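Long-range contacts in putative protein (Aquifex aeolicus, PDB 1T6T), which is of unknown function but carries a Toprim domain, the fold that in relatives serves in cutting, joining or priming nucleic acid strands: residues R20-V26 / W62-L68; N30-L35 / I109-N113; V55-E59 / L85-F91; G75-Q80 / E95-N99. One frame throughout, in Å; residues are numbered along the deposited sequence.

In the fold
Followed from the N terminus, the chain shows how one small sheet gathers its helices by interlocking closures. Contact 1 closes the first loop by setting strand 23-26 beside strand 64-67, in the middle of the parallel sheet. Helix 29-36 leaves that loop to meet the C-terminal turn in contact 2, so the two cross, and helix 51-58 leaves it to meet the end of helix 73-88 in contact 3. Contact 4 ties the start of that same helix to helix 96-101; it crosses contact 3 and follows contact 1 in series. Contact 2 closes the longest loop, enclosing contacts 3 and 4; contact 3, which also crosses contact 1, lies across the chain's centre from contact 2.

Contact 1: R20-V26 / W62-L68; sequences REAVILV and WEKVILL
Val23, Ile24 and Leu25 pair in register with Val65, Ile66 and Leu67, forming the two middle strands of the parallel sheet in this Toprim fold. The strands twist by 35°, and the backbone bonds run in the alternating parallel pattern, with Val23 O accepting from Ile66 N and Ile66 O from Leu25 N. On one face Ile24 and Ile66 run alongside one another with their ends in the same direction, under helix 8-18. On the other, Leu25 and Val65 meet at about a right angle, and Val65 CG1 presses to 3.2 Å from Leu25 CG, tighter than ordinary van der Waals contact.

At the entry to the strands Trp62 turns its indole flat over Val23. Val23 sets CG2 opposite its carbonyl carbon (CG1 at chi1 -179°), over the pyrrole half of the indole, 3.3 Å from the centroid of the five-membered ring, a CH-pi contact. The far rim of the indole reaches the backbone that leads into strand 23-26, Trp62 CZ3 coming 3.7 Å from Arg20 O, which lies in the ring plane. With an alanine at Trp62, Val23 CG2 would probably lose its aromatic cover and a gap would open beside the 20-22 turn. Water 1 closes the same end, giving a proton to Glu21 O at 2.7 Å and accepting one from Glu63 N at 2.9 Å.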
loop_
_atom_site.group_PDB
_atom_site.type_symbol
_atom_site.label_atom_id
_atom_site.label_comp_id
_atom_site.label_asym_id
_atom_site.label_seq_id
_atom_site.Cartn_x
_atom_site.Cartn_y
_atom_site.Cartn_z
ATOM N N ARG B 20 -22.328 -7.507 -7.175
ATOM C CA ARG B 20 -23.215 -8.468 -6.527
ATOM C C ARG B 20 -22.777 -9.879 -6.907
ATOM O O ARG B 20 -23.198 -10.857 -6.284
ATOM C CB ARG B 20 -24.671 -8.274 -6.961
ATOM C CG ARG B 20 -25.417 -7.147 -6.260
ATOM C CD ARG B 20 -25.189 -5.819 -6.942
ATOM N NE ARG B 20 -26.250 -4.862 -6.629
ATOM C CZ ARG B 20 -26.279 -4.088 -5.550
ATOM N NH1 ARG B 20 -25.300 -4.141 -4.656
ATOM N NH2 ARG B 20 -27.292 -3.251 -5.368
ATOM N N GLU B 21 -21.927 -9.978 -7.929
ATOM C CA GLU B 21 -21.442 -11.269 -8.414
ATOM C C GLU B 21 -19.942 -11.470 -8.199
ATOM O O GLU B 21 -19.435 -12.586 -8.318
ATOM C CB GLU B 21 -21.738 -11.405 -9.910
ATOM C CG GLU B 21 -23.175 -11.110 -10.306
ATOM C CD GLU B 21 -24.163 -12.093 -9.712
ATOM O OE1 GLU B 21 -23.993 -13.314 -9.928
ATOM O OE2 GLU B 21 -25.114 -11.644 -9.036
ATOM N N ALA B 22 -19.230 -10.391 -7.901
ATOM C CA ALA B 22 -17.789 -10.469 -7.692
ATOM C C ALA B 22 -17.331 -9.456 -6.650
ATOM O O ALA B 22 -17.946 -8.405 -6.487
ATOM C CB ALA B 22 -17.061 -10.224 -9.007
ATOM N N VAL B 23 -16.247 -9.779 -5.953
ATOM C CA VAL B 23 -15.700 -8.893 -4.936
ATOM C C VAL B 23 -14.708 -7.933 -5.577
ATOM O O VAL B 23 -13.952 -8.305 -6.474
ATOM C CB VAL B 23 -14.963 -9.680 -3.827
ATOM C CG1 VAL B 23 -14.434 -8.718 -2.771
ATOM C CG2 VAL B 23 -15.900 -10.676 -3.186
ATOM N N ILE B 24 -14.725 -6.692 -5.115
ATOM C CA ILE B 24 -13.824 -5.671 -5.625
ATOM C C ILE B 24 -12.650 -5.536 -4.666
ATOM O O ILE B 24 -12.841 -5.489 -3.447
ATOM C CB ILE B 24 -14.544 -4.305 -5.716
ATOM C CG1 ILE B 24 -15.667 -4.385 -6.753
ATOM C CG2 ILE B 24 -13.533 -3.200 -6.042
ATOM C CD1 ILE B 24 -16.633 -3.214 -6.716
ATOM N N LEU B 25 -11.443 -5.475 -5.217
ATOM C CA LEU B 25 -10.244 -5.318 -4.399
ATOM C C LEU B 25 -9.606 -3.963 -4.672
ATOM O O LEU B 25 -9.370 -3.596 -5.827
ATOM C CB LEU B 25 -9.220 -6.417 -4.705
ATOM C CG LEU B 25 -9.624 -7.878 -4.507
ATOM C CD1 LEU B 25 -8.381 -8.756 -4.653
ATOM C CD2 LEU B 25 -10.243 -8.078 -3.133
ATOM N N VAL B 26 -9.347 -3.215 -3.605
ATOM C CA VAL B 26 -8.708 -1.911 -3.721
ATOM C C VAL B 26 -7.556 -1.885 -2.736
ATOM O O VAL B 26 -7.414 -2.780 -1.906
ATOM C CB VAL B 26 -9.684 -0.730 -3.412
ATOM C CG1 VAL B 26 -10.835 -0.728 -4.415
ATOM C CG2 VAL B 26 -10.205 -0.824 -1.981
ATOM N N TRP B 62 -16.493 -16.557 -3.010
ATOM C CA TRP B 62 -16.535 -15.841 -4.272
ATOM C C TRP B 62 -15.589 -16.490 -5.268
ATOM O O TRP B 62 -14.498 -16.926 -4.905
ATOM C CB TRP B 62 -16.159 -14.374 -4.050
ATOM C CG TRP B 62 -17.071 -13.693 -3.075
ATOM C CD1 TRP B 62 -16.945 -13.657 -1.716
ATOM C CD2 TRP B 62 -18.284 -12.999 -3.385
ATOM N NE1 TRP B 62 -18.006 -12.982 -1.159
ATOM C CE2 TRP B 62 -18.843 -12.567 -2.162
ATOM C CE3 TRP B 62 -18.954 -12.700 -4.578
ATOM C CZ2 TRP B 62 -20.044 -11.851 -2.096
ATOM C CZ3 TRP B 62 -20.149 -11.987 -4.513
ATOM C CH2 TRP B 62 -20.679 -11.571 -3.278
ATOM N N GLU B 63 -16.015 -16.571 -6.523
ATOM C CA GLU B 63 -15.186 -17.175 -7.556
ATOM C C GLU B 63 -14.517 -16.117 -8.418
ATOM O O GLU B 63 -13.506 -16.383 -9.062
ATOM C CB GLU B 63 -16.037 -18.075 -8.453
ATOM C CG GLU B 63 -16.738 -19.204 -7.726
ATOM C CD GLU B 63 -17.733 -19.929 -8.615
ATOM O OE1 GLU B 63 -18.309 -20.943 -8.165
ATOM O OE2 GLU B 63 -17.942 -19.480 -9.764
ATOM N N LYS B 64 -15.085 -14.918 -8.425
ATOM C CA LYS B 64 -14.567 -13.836 -9.248
ATOM C C LYS B 64 -14.162 -12.613 -8.436
ATOM O O LYS B 64 -14.816 -12.254 -7.453
ATOM C CB LYS B 64 -15.617 -13.439 -10.284
ATOM C CG LYS B 64 -15.081 -12.611 -11.438
ATOM C CD LYS B 64 -16.199 -12.142 -12.371
ATOM C CE LYS B 64 -17.044 -13.296 -12.899
ATOM N NZ LYS B 64 -17.896 -13.927 -11.844
ATOM N N VAL B 65 -13.075 -11.980 -8.860
ATOM C CA VAL B 65 -12.567 -10.795 -8.193
ATOM C C VAL B 65 -12.303 -9.672 -9.189
ATOM O O VAL B 65 -11.661 -9.874 -10.219
ATOM C CB VAL B 65 -11.248 -11.091 -7.448
ATOM C CG1 VAL B 65 -10.705 -9.814 -6.838
ATOM C CG2 VAL B 65 -11.476 -12.138 -6.372
ATOM N N ILE B 66 -12.810 -8.485 -8.876
ATOM C CA ILE B 66 -12.598 -7.321 -9.719
ATOM C C ILE B 66 -11.423 -6.535 -9.131
ATOM O O ILE B 66 -11.494 -6.066 -7.996
ATOM C CB ILE B 66 -13.852 -6.426 -9.743
ATOM C CG1 ILE B 66 -15.015 -7.177 -10.406
ATOM C CG2 ILE B 66 -13.548 -5.128 -10.479
ATOM C CD1 ILE B 66 -16.355 -6.479 -10.270
ATOM N N LEU B 67 -10.339 -6.408 -9.890
ATOM C CA LEU B 67 -9.172 -5.669 -9.409
ATOM C C LEU B 67 -9.334 -4.188 -9.722
ATOM O O LEU B 67 -9.546 -3.810 -10.875
ATOM C CB LEU B 67 -7.893 -6.195 -10.068
ATOM C CG LEU B 67 -7.559 -7.665 -9.821
ATOM C CD1 LEU B 67 -6.220 -7.987 -10.460
ATOM C CD2 LEU B 67 -7.521 -7.948 -8.319
ATOM N N LEU B 68 -9.258 -3.354 -8.691
ATOM C CA LEU B 68 -9.397 -1.913 -8.875
ATOM C C LEU B 68 -8.313 -1.121 -8.173
ATOM O O LEU B 68 -8.604 -0.284 -7.325
ATOM C CB LEU B 68 -10.751 -1.415 -8.368
ATOM C CG LEU B 68 -11.909 -1.244 -9.348
ATOM C CD1 LEU B 68 -12.980 -0.394 -8.674
ATOM C CD2 LEU B 68 -11.433 -0.568 -10.633
HETATM O O HOH W 1 -17.948 -14.770 -7.735
#

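Contact 2: N30-L35 / I109-N113; sequences NDKKAL and IEEIN
The carboxylates of Asp31 and Glu110 do not stack: their planes stand 61° apart, and the side chains cross at about a right angle. Over one face of the Glu110 carboxylate sits the CB of Asn30, 3.6 Å from Glu110 OE1, while Asp31 OD1 approaches the backbone and CB of Glu110. Water 4 links the two acids, donating to Glu110 OE1 at 3.0 Å and, weakly, to Asp31 OD1.

Beyond these polar groups the contact turns apolar. Ala34 CB lies 4.0 Å from Ile112 CG1, and the branch ends Leu35 CD2 and Ile112 CD1 close to 3.6 Å. The 3-10 turn 109-112 thereby lies along helix 29-36, which covers one face of the sheet.

Asp31 OD1 and Glu110 OE1 stand 4.1 Å apart, and two charged acids so placed would probably repel, yet each has a partner elsewhere: Asp31 OD2 accepts from Gly28 N, and Glu110 forms a salt bridge with Arg77 of the second subunit. The repulsion is thus probably eased, in part by a charge across the dimer interface.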
loop_
_atom_site.group_PDB
_atom_site.type_symbol
_atom_site.label_atom_id
_atom_site.label_comp_id
_atom_site.label_asym_id
_atom_site.label_seq_id
_atom_site.Cartn_x
_atom_site.Cartn_y
_atom_site.Cartn_z
ATOM N N ASN B 30 -9.653 4.415 2.134
ATOM C CA ASN B 30 -10.293 5.571 1.515
ATOM C C ASN B 30 -10.867 5.222 0.148
ATOM O O ASN B 30 -11.836 5.834 -0.298
ATOM C CB ASN B 30 -9.309 6.733 1.402
ATOM C CG ASN B 30 -9.163 7.487 2.703
ATOM O OD1 ASN B 30 -10.094 8.165 3.145
ATOM N ND2 ASN B 30 -8.004 7.362 3.338
ATOM N N ASP B 31 -10.271 4.240 -0.523
ATOM C CA ASP B 31 -10.790 3.815 -1.818
ATOM C C ASP B 31 -12.106 3.099 -1.539
ATOM O O ASP B 31 -13.083 3.262 -2.263
ATOM C CB ASP B 31 -9.831 2.848 -2.515
ATOM C CG ASP B 31 -8.480 3.471 -2.802
ATOM O OD1 ASP B 31 -8.443 4.676 -3.123
ATOM O OD2 ASP B 31 -7.459 2.757 -2.722
ATOM N N LYS B 32 -12.119 2.308 -0.473
ATOM C CA LYS B 32 -13.317 1.575 -0.092
ATOM C C LYS B 32 -14.419 2.562 0.300
ATOM O O LYS B 32 -15.585 2.372 -0.044
ATOM C CB LYS B 32 -12.996 0.628 1.068
ATOM C CG LYS B 32 -14.165 -0.232 1.524
ATOM C CD LYS B 32 -13.706 -1.302 2.499
ATOM C CE LYS B 32 -14.875 -2.157 2.970
ATOM N NZ LYS B 32 -14.424 -3.267 3.855
ATOM N N LYS B 33 -14.044 3.623 1.008
ATOM C CA LYS B 33 -15.018 4.629 1.424
ATOM C C LYS B 33 -15.607 5.361 0.223
ATOM O O LYS B 33 -16.805 5.642 0.183
ATOM C CB LYS B 33 -14.373 5.631 2.386
ATOM C CG LYS B 33 -14.148 5.065 3.776
ATOM C CD LYS B 33 -13.537 6.088 4.719
ATOM C CE LYS B 33 -13.617 5.610 6.164
ATOM N NZ LYS B 33 -13.008 4.263 6.348
ATOM N N ALA B 34 -14.762 5.665 -0.755
ATOM C CA ALA B 34 -15.207 6.356 -1.958
ATOM C C ALA B 34 -16.257 5.523 -2.692
ATOM O O ALA B 34 -17.255 6.053 -3.188
ATOM C CB ALA B 34 -14.016 6.631 -2.873
ATOM N N LEU B 35 -16.030 4.213 -2.765
ATOM C CA LEU B 35 -16.972 3.321 -3.432
ATOM C C LEU B 35 -18.270 3.195 -2.642
ATOM O O LEU B 35 -19.353 3.078 -3.219
ATOM C CB LEU B 35 -16.347 1.935 -3.615
ATOM C CG LEU B 35 -15.224 1.887 -4.656
ATOM C CD1 LEU B 35 -14.471 0.563 -4.564
ATOM C CD2 LEU B 35 -15.822 2.091 -6.045
ATOM N N ILE B 109 -8.489 5.660 -7.682
ATOM C CA ILE B 109 -9.901 5.325 -7.579
ATOM C C ILE B 109 -10.597 6.320 -6.658
ATOM O O ILE B 109 -11.771 6.635 -6.830
ATOM C CB ILE B 109 -10.093 3.895 -7.019
ATOM C CG1 ILE B 109 -9.239 2.901 -7.819
ATOM C CG2 ILE B 109 -11.563 3.508 -7.074
ATOM C CD1 ILE B 109 -9.484 2.913 -9.319
ATOM N N GLU B 110 -9.852 6.835 -5.687
ATOM C CA GLU B 110 -10.400 7.793 -4.739
ATOM C C GLU B 110 -10.930 9.045 -5.441
ATOM O O GLU B 110 -11.751 9.774 -4.890
ATOM C CB GLU B 110 -9.321 8.186 -3.725
ATOM C CG GLU B 110 -9.867 8.651 -2.392
ATOM C CD GLU B 110 -8.770 9.012 -1.414
ATOM O OE1 GLU B 110 -7.744 8.297 -1.381
ATOM O OE2 GLU B 110 -8.939 10.000 -0.668
ATOM N N GLU B 111 -10.467 9.293 -6.664
ATOM C CA GLU B 111 -10.907 10.464 -7.418
ATOM C C GLU B 111 -12.397 10.451 -7.759
ATOM O O GLU B 111 -12.970 11.493 -8.072
ATOM C CB GLU B 111 -10.097 10.603 -8.713
ATOM C CG GLU B 111 -8.649 11.013 -8.508
ATOM C CD GLU B 111 -7.870 11.071 -9.812
ATOM O OE1 GLU B 111 -8.344 11.725 -10.764
ATOM O OE2 GLU B 111 -6.782 10.468 -9.884
ATOM N N ILE B 112 -13.029 9.285 -7.701
ATOM C CA ILE B 112 -14.453 9.212 -8.018
ATOM C C ILE B 112 -15.308 9.960 -7.000
ATOM O O ILE B 112 -16.466 10.271 -7.270
ATOM C CB ILE B 112 -14.957 7.749 -8.102
ATOM C CG1 ILE B 112 -14.809 7.060 -6.744
ATOM C CG2 ILE B 112 -14.198 6.998 -9.179
ATOM C CD1 ILE B 112 -15.353 5.642 -6.713
ATOM N N ASN B 113 -14.746 10.257 -5.832
ATOM C CA ASN B 113 -15.509 10.970 -4.815
ATOM C C ASN B 113 -15.514 12.483 -5.030
ATOM O O ASN B 113 -16.510 13.119 -4.626
ATOM C CB ASN B 113 -15.000 10.623 -3.405
ATOM C CG ASN B 113 -13.577 11.080 -3.157
ATOM O OD1 ASN B 113 -12.979 10.740 -2.135
ATOM N ND2 ASN B 113 -13.028 11.860 -4.079
HETATM O O HOH W 2 -12.567 8.445 0.414
HETATM O O HOH W 3 -7.104 5.931 -4.672
HETATM O O HOH W 4 -7.335 5.392 -0.639
#

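Contact 3: V55-E59 / L85-F91; sequences VDMLE and LLSSQGF
A chi1 of 175° at Val55 points CG1 away from the backbone N, and the two methyls part between the two helices: CG2 meets Leu85, 4.0 Å from Leu85 CD2, and CG1 meets Phe91, 4.0 Å from Phe91 CE2. Phe91 in turn has CG anti to its own carbonyl carbon (chi1 -66°), and its ring lies against the end of helix 51-58. There Phe91 CE1 comes 3.6 Å from Leu58 CB, and Glu59 N lies at the ring's edge, 3.9 Å from Phe91 CZ. The bent chain of Gln89 fills in beside the valine, its CG touching both methyls.

Leu58 CD1 and Leu86 CD2 are 4.4 Å apart, and both side chains also rest on Val65 of strand 64-67. Helix 73-88 stops in a Schellman motif: Gly90 takes a positive phi, and Phe91 N bonds back to Leu86 O at 3.0 Å. From this capped end the chain passes into strand 92-94. The contact joins the helices of two successive beta-alpha-beta crossovers, 51-58 and 73-88, on the same face of the Toprim sheet.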
loop_
_atom_site.group_PDB
_atom_site.type_symbol
_atom_site.label_atom_id
_atom_site.label_comp_id
_atom_site.label_asym_id
_atom_site.label_seq_id
_atom_site.Cartn_x
_atom_site.Cartn_y
_atom_site.Cartn_z
ATOM N N VAL B 55 -7.087 -14.163 -0.056
ATOM C CA VAL B 55 -7.403 -15.486 -0.574
ATOM C C VAL B 55 -8.282 -16.243 0.423
ATOM O O VAL B 55 -9.320 -16.805 0.060
ATOM C CB VAL B 55 -6.116 -16.305 -0.816
ATOM C CG1 VAL B 55 -6.471 -17.726 -1.250
ATOM C CG2 VAL B 55 -5.262 -15.625 -1.876
ATOM N N ASP B 56 -7.861 -16.254 1.683
ATOM C CA ASP B 56 -8.609 -16.957 2.717
ATOM C C ASP B 56 -10.016 -16.403 2.922
ATOM O O ASP B 56 -10.950 -17.157 3.212
ATOM C CB ASP B 56 -7.836 -16.937 4.038
ATOM C CG ASP B 56 -6.519 -17.692 3.951
ATOM O OD1 ASP B 56 -6.396 -18.584 3.083
ATOM O OD2 ASP B 56 -5.608 -17.404 4.757
HETATM N N MSE B 57 -10.166 -15.090 2.766
HETATM C CA MSE B 57 -11.462 -14.430 2.922
HETATM C C MSE B 57 -12.435 -14.792 1.807
HETATM O O MSE B 57 -13.644 -14.863 2.026
HETATM C CB MSE B 57 -11.287 -12.909 2.915
HETATM C CG MSE B 57 -10.638 -12.327 4.145
HETATM SE SE MSE B 57 -10.220 -10.454 3.852
HETATM C CE MSE B 57 -11.985 -9.700 4.095
ATOM N N LEU B 58 -11.901 -15.015 0.609
ATOM C CA LEU B 58 -12.725 -15.324 -0.554
ATOM C C LEU B 58 -12.978 -16.804 -0.816
ATOM O O LEU B 58 -13.977 -17.163 -1.443
ATOM C CB LEU B 58 -12.094 -14.708 -1.804
ATOM C CG LEU B 58 -11.822 -13.202 -1.767
ATOM C CD1 LEU B 58 -11.078 -12.794 -3.029
ATOM C CD2 LEU B 58 -13.130 -12.438 -1.636
ATOM N N GLU B 59 -12.078 -17.655 -0.341
ATOM C CA GLU B 59 -12.187 -19.092 -0.557
ATOM C C GLU B 59 -13.570 -19.655 -0.255
ATOM O O GLU B 59 -14.096 -19.482 0.845
ATOM C CB GLU B 59 -11.155 -19.838 0.290
ATOM C CG GLU B 59 -10.989 -21.287 -0.125
ATOM C CD GLU B 59 -10.096 -22.068 0.809
ATOM O OE1 GLU B 59 -9.188 -21.464 1.423
ATOM O OE2 GLU B 59 -10.299 -23.294 0.917
ATOM N N LEU B 85 -1.401 -13.934 -7.965
ATOM C CA LEU B 85 -1.781 -14.703 -6.789
ATOM C C LEU B 85 -3.187 -15.280 -6.895
ATOM O O LEU B 85 -3.389 -16.480 -6.710
ATOM C CB LEU B 85 -1.689 -13.848 -5.521
ATOM C CG LEU B 85 -2.160 -14.556 -4.240
ATOM C CD1 LEU B 85 -1.338 -15.822 -4.013
ATOM C CD2 LEU B 85 -2.036 -13.617 -3.052
ATOM N N LEU B 86 -4.160 -14.427 -7.187
ATOM C CA LEU B 86 -5.535 -14.892 -7.281
ATOM C C LEU B 86 -5.718 -15.938 -8.369
ATOM O O LEU B 86 -6.385 -16.949 -8.153
ATOM C CB LEU B 86 -6.484 -13.702 -7.491
ATOM C CG LEU B 86 -6.584 -12.783 -6.261
ATOM C CD1 LEU B 86 -7.322 -11.514 -6.625
ATOM C CD2 LEU B 86 -7.292 -13.507 -5.117
ATOM N N SER B 87 -5.118 -15.723 -9.533
ATOM C CA SER B 87 -5.262 -16.707 -10.597
ATOM C C SER B 87 -4.609 -18.032 -10.178
ATOM O O SER B 87 -5.117 -19.107 -10.496
ATOM C CB SER B 87 -4.648 -16.183 -11.906
ATOM O OG SER B 87 -3.252 -15.973 -11.788
ATOM N N SER B 88 -3.499 -17.956 -9.443
ATOM C CA SER B 88 -2.807 -19.169 -9.007
ATOM C C SER B 88 -3.652 -19.968 -8.020
ATOM O O SER B 88 -3.487 -21.181 -7.900
ATOM C CB SER B 88 -1.460 -18.833 -8.352
ATOM O OG SER B 88 -1.631 -18.360 -7.024
ATOM N N GLN B 89 -4.556 -19.286 -7.320
ATOM C CA GLN B 89 -5.407 -19.941 -6.333
ATOM C C GLN B 89 -6.761 -20.379 -6.883
ATOM O O GLN B 89 -7.616 -20.851 -6.133
ATOM C CB GLN B 89 -5.616 -19.022 -5.125
ATOM C CG GLN B 89 -4.318 -18.531 -4.480
ATOM C CD GLN B 89 -3.428 -19.665 -3.995
ATOM O OE1 GLN B 89 -3.863 -20.528 -3.232
ATOM N NE2 GLN B 89 -2.172 -19.663 -4.432
ATOM N N GLY B 90 -6.962 -20.205 -8.186
ATOM C CA GLY B 90 -8.210 -20.627 -8.805
ATOM C C GLY B 90 -9.313 -19.598 -8.979
ATOM O O GLY B 90 -10.429 -19.952 -9.366
ATOM N N PHE B 91 -9.024 -18.334 -8.694
ATOM C CA PHE B 91 -10.025 -17.279 -8.848
ATOM C C PHE B 91 -10.032 -16.708 -10.256
ATOM O O PHE B 91 -9.011 -16.717 -10.944
ATOM C CB PHE B 91 -9.749 -16.134 -7.868
ATOM C CG PHE B 91 -9.919 -16.515 -6.430
ATOM C CD1 PHE B 91 -11.184 -16.527 -5.846
ATOM C CD2 PHE B 91 -8.821 -16.880 -5.662
ATOM C CE1 PHE B 91 -11.352 -16.898 -4.518
ATOM C CE2 PHE B 91 -8.976 -17.254 -4.328
ATOM C CZ PHE B 91 -10.245 -17.264 -3.756
#

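Contact 4: G75-Q80 / E95-N99; sequences GERINQ and ENFRN
Helix 73-88, which follows the aspartate pair Asp70 and Asp72 of the Toprim DxD motif, is joined to the start of helix 96-101 where Arg98 and Glu95 meet Glu76 and Asn79. The chain of Arg98 runs extended to NE, and its guanidinium grips one oxygen end-on, with NH1 at 3.0 Å and NH2 at 2.8 Å from Glu76 OE1. That oxygen lies in the guanidinium plane, but both nitrogens come from the same face of the carboxylate. The Asn79 amide stacks on the guanidinium, the planes 15° apart, with Asn79 CG 3.6 Å above it. From the same amide, Asn79 ND2 donates nearly in its own plane to the anti side of Glu95 OE2 at 2.8 Å; Lys83 pairs with Glu95 OE1.

Arg98 also donates to Phe69 O and Asp70 O, so a leucine in its place would probably leave Glu76 without its countercharge and both carbonyls without these donors. Salt bridge, stack and carbonyl bonds together fix the guanidinium's rotation, and through them it ties helix 73-88 to the backbone of Phe69 and Asp70, at the DxD motif.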
loop_
_atom_site.group_PDB
_atom_site.type_symbol
_atom_site.label_atom_id
_atom_site.label_comp_id
_atom_site.label_asym_id
_atom_site.label_seq_id
_atom_site.Cartn_x
_atom_site.Cartn_y
_atom_site.Cartn_z
ATOM N N GLY B 75 0.161 1.222 -7.913
ATOM C CA GLY B 75 -1.031 0.423 -8.132
ATOM C C GLY B 75 -0.841 -0.696 -9.143
ATOM O O GLY B 75 -1.409 -1.778 -8.991
ATOM N N GLU B 76 -0.050 -0.442 -10.178
ATOM C CA GLU B 76 0.198 -1.440 -11.209
ATOM C C GLU B 76 0.979 -2.633 -10.656
ATOM O O GLU B 76 0.732 -3.774 -11.044
ATOM C CB GLU B 76 0.948 -0.804 -12.381
ATOM C CG GLU B 76 1.079 -1.693 -13.614
ATOM C CD GLU B 76 -0.263 -2.168 -14.157
ATOM O OE1 GLU B 76 -1.206 -1.352 -14.239
ATOM O OE2 GLU B 76 -0.369 -3.360 -14.517
ATOM N N ARG B 77 1.926 -2.375 -9.757
ATOM C CA ARG B 77 2.702 -3.456 -9.157
ATOM C C ARG B 77 1.790 -4.334 -8.304
ATOM O O ARG B 77 1.860 -5.564 -8.361
ATOM C CB ARG B 77 3.826 -2.888 -8.289
ATOM C CG ARG B 77 4.904 -2.178 -9.081
ATOM C CD ARG B 77 5.869 -1.454 -8.161
ATOM N NE ARG B 77 6.982 -0.872 -8.904
ATOM C CZ ARG B 77 7.845 -0.003 -8.393
ATOM N NH1 ARG B 77 7.723 0.390 -7.133
ATOM N NH2 ARG B 77 8.835 0.471 -9.140
ATOM N N ILE B 78 0.928 -3.702 -7.515
ATOM C CA ILE B 78 0.008 -4.452 -6.670
ATOM C C ILE B 78 -0.989 -5.212 -7.545
ATOM O O ILE B 78 -1.322 -6.364 -7.269
ATOM C CB ILE B 78 -0.765 -3.521 -5.711
ATOM C CG1 ILE B 78 0.219 -2.823 -4.774
ATOM C CG2 ILE B 78 -1.774 -4.326 -4.898
ATOM C CD1 ILE B 78 -0.439 -1.879 -3.789
ATOM N N ASN B 79 -1.459 -4.561 -8.605
ATOM C CA ASN B 79 -2.404 -5.198 -9.508
ATOM C C ASN B 79 -1.811 -6.490 -10.061
ATOM O O ASN B 79 -2.457 -7.533 -10.046
ATOM C CB ASN B 79 -2.747 -4.274 -10.676
ATOM C CG ASN B 79 -3.877 -4.817 -11.529
ATOM O OD1 ASN B 79 -5.038 -4.787 -11.128
ATOM N ND2 ASN B 79 -3.538 -5.331 -12.706
ATOM N N GLN B 80 -0.577 -6.412 -10.550
ATOM C CA GLN B 80 0.085 -7.580 -11.122
ATOM C C GLN B 80 0.296 -8.682 -10.099
ATOM O O GLN B 80 0.082 -9.861 -10.388
ATOM C CB GLN B 80 1.429 -7.185 -11.736
ATOM C CG GLN B 80 1.296 -6.288 -12.952
ATOM C CD GLN B 80 0.287 -6.829 -13.954
ATOM O OE1 GLN B 80 0.393 -7.973 -14.406
ATOM N NE2 GLN B 80 -0.701 -6.008 -14.301
ATOM N N GLU B 95 -10.255 -7.572 -14.950
ATOM C CA GLU B 95 -9.499 -6.326 -15.069
ATOM C C GLU B 95 -10.216 -5.345 -15.992
ATOM O O GLU B 95 -9.733 -4.239 -16.222
ATOM C CB GLU B 95 -8.101 -6.593 -15.636
ATOM C CG GLU B 95 -7.141 -7.272 -14.685
ATOM C CD GLU B 95 -5.754 -7.399 -15.279
ATOM O OE1 GLU B 95 -5.554 -8.258 -16.168
ATOM O OE2 GLU B 95 -4.864 -6.625 -14.869
ATOM N N ASN B 96 -11.364 -5.752 -16.520
ATOM C CA ASN B 96 -12.109 -4.896 -17.435
ATOM C C ASN B 96 -12.470 -3.525 -16.883
ATOM O O ASN B 96 -12.383 -2.533 -17.596
ATOM C CB ASN B 96 -13.384 -5.597 -17.912
ATOM C CG ASN B 96 -13.094 -6.853 -18.709
ATOM O OD1 ASN B 96 -12.171 -6.887 -19.520
ATOM N ND2 ASN B 96 -13.889 -7.890 -18.489
ATOM N N PHE B 97 -12.880 -3.457 -15.623
ATOM C CA PHE B 97 -13.255 -2.173 -15.047
ATOM C C PHE B 97 -12.065 -1.247 -14.895
ATOM O O PHE B 97 -12.148 -0.056 -15.208
ATOM C CB PHE B 97 -13.953 -2.386 -13.703
ATOM C CG PHE B 97 -15.362 -2.880 -13.840
ATOM C CD1 PHE B 97 -16.396 -1.998 -14.136
ATOM C CD2 PHE B 97 -15.650 -4.235 -13.711
ATOM C CE1 PHE B 97 -17.704 -2.459 -14.305
ATOM C CE2 PHE B 97 -16.952 -4.707 -13.879
ATOM C CZ PHE B 97 -17.979 -3.815 -14.176
ATOM N N ARG B 98 -10.955 -1.794 -14.417
ATOM C CA ARG B 98 -9.749 -1.003 -14.243
ATOM C C ARG B 98 -9.218 -0.562 -15.607
ATOM O O ARG B 98 -8.835 0.592 -15.786
ATOM C CB ARG B 98 -8.683 -1.821 -13.507
ATOM C CG ARG B 98 -7.391 -1.057 -13.248
ATOM C CD ARG B 98 -6.485 -1.828 -12.296
ATOM N NE ARG B 98 -5.260 -1.097 -11.970
ATOM C CZ ARG B 98 -4.142 -1.143 -12.686
ATOM N NH1 ARG B 98 -4.083 -1.890 -13.779
ATOM N NH2 ARG B 98 -3.078 -0.449 -12.302
ATOM N N ASN B 99 -9.198 -1.480 -16.566
ATOM C CA ASN B 99 -8.696 -1.142 -17.894
ATOM C C ASN B 99 -9.527 -0.071 -18.578
ATOM O O ASN B 99 -9.001 0.716 -19.365
ATOM C CB ASN B 99 -8.624 -2.383 -18.787
ATOM C CG ASN B 99 -7.515 -3.327 -18.379
ATOM O OD1 ASN B 99 -6.551 -2.926 -17.719
ATOM N ND2 ASN B 99 -7.634 -4.586 -18.781
HETATM O O HOH W 5 -2.522 -3.272 -16.305
HETATM O O HOH W 6 -2.756 -6.303 -16.321
#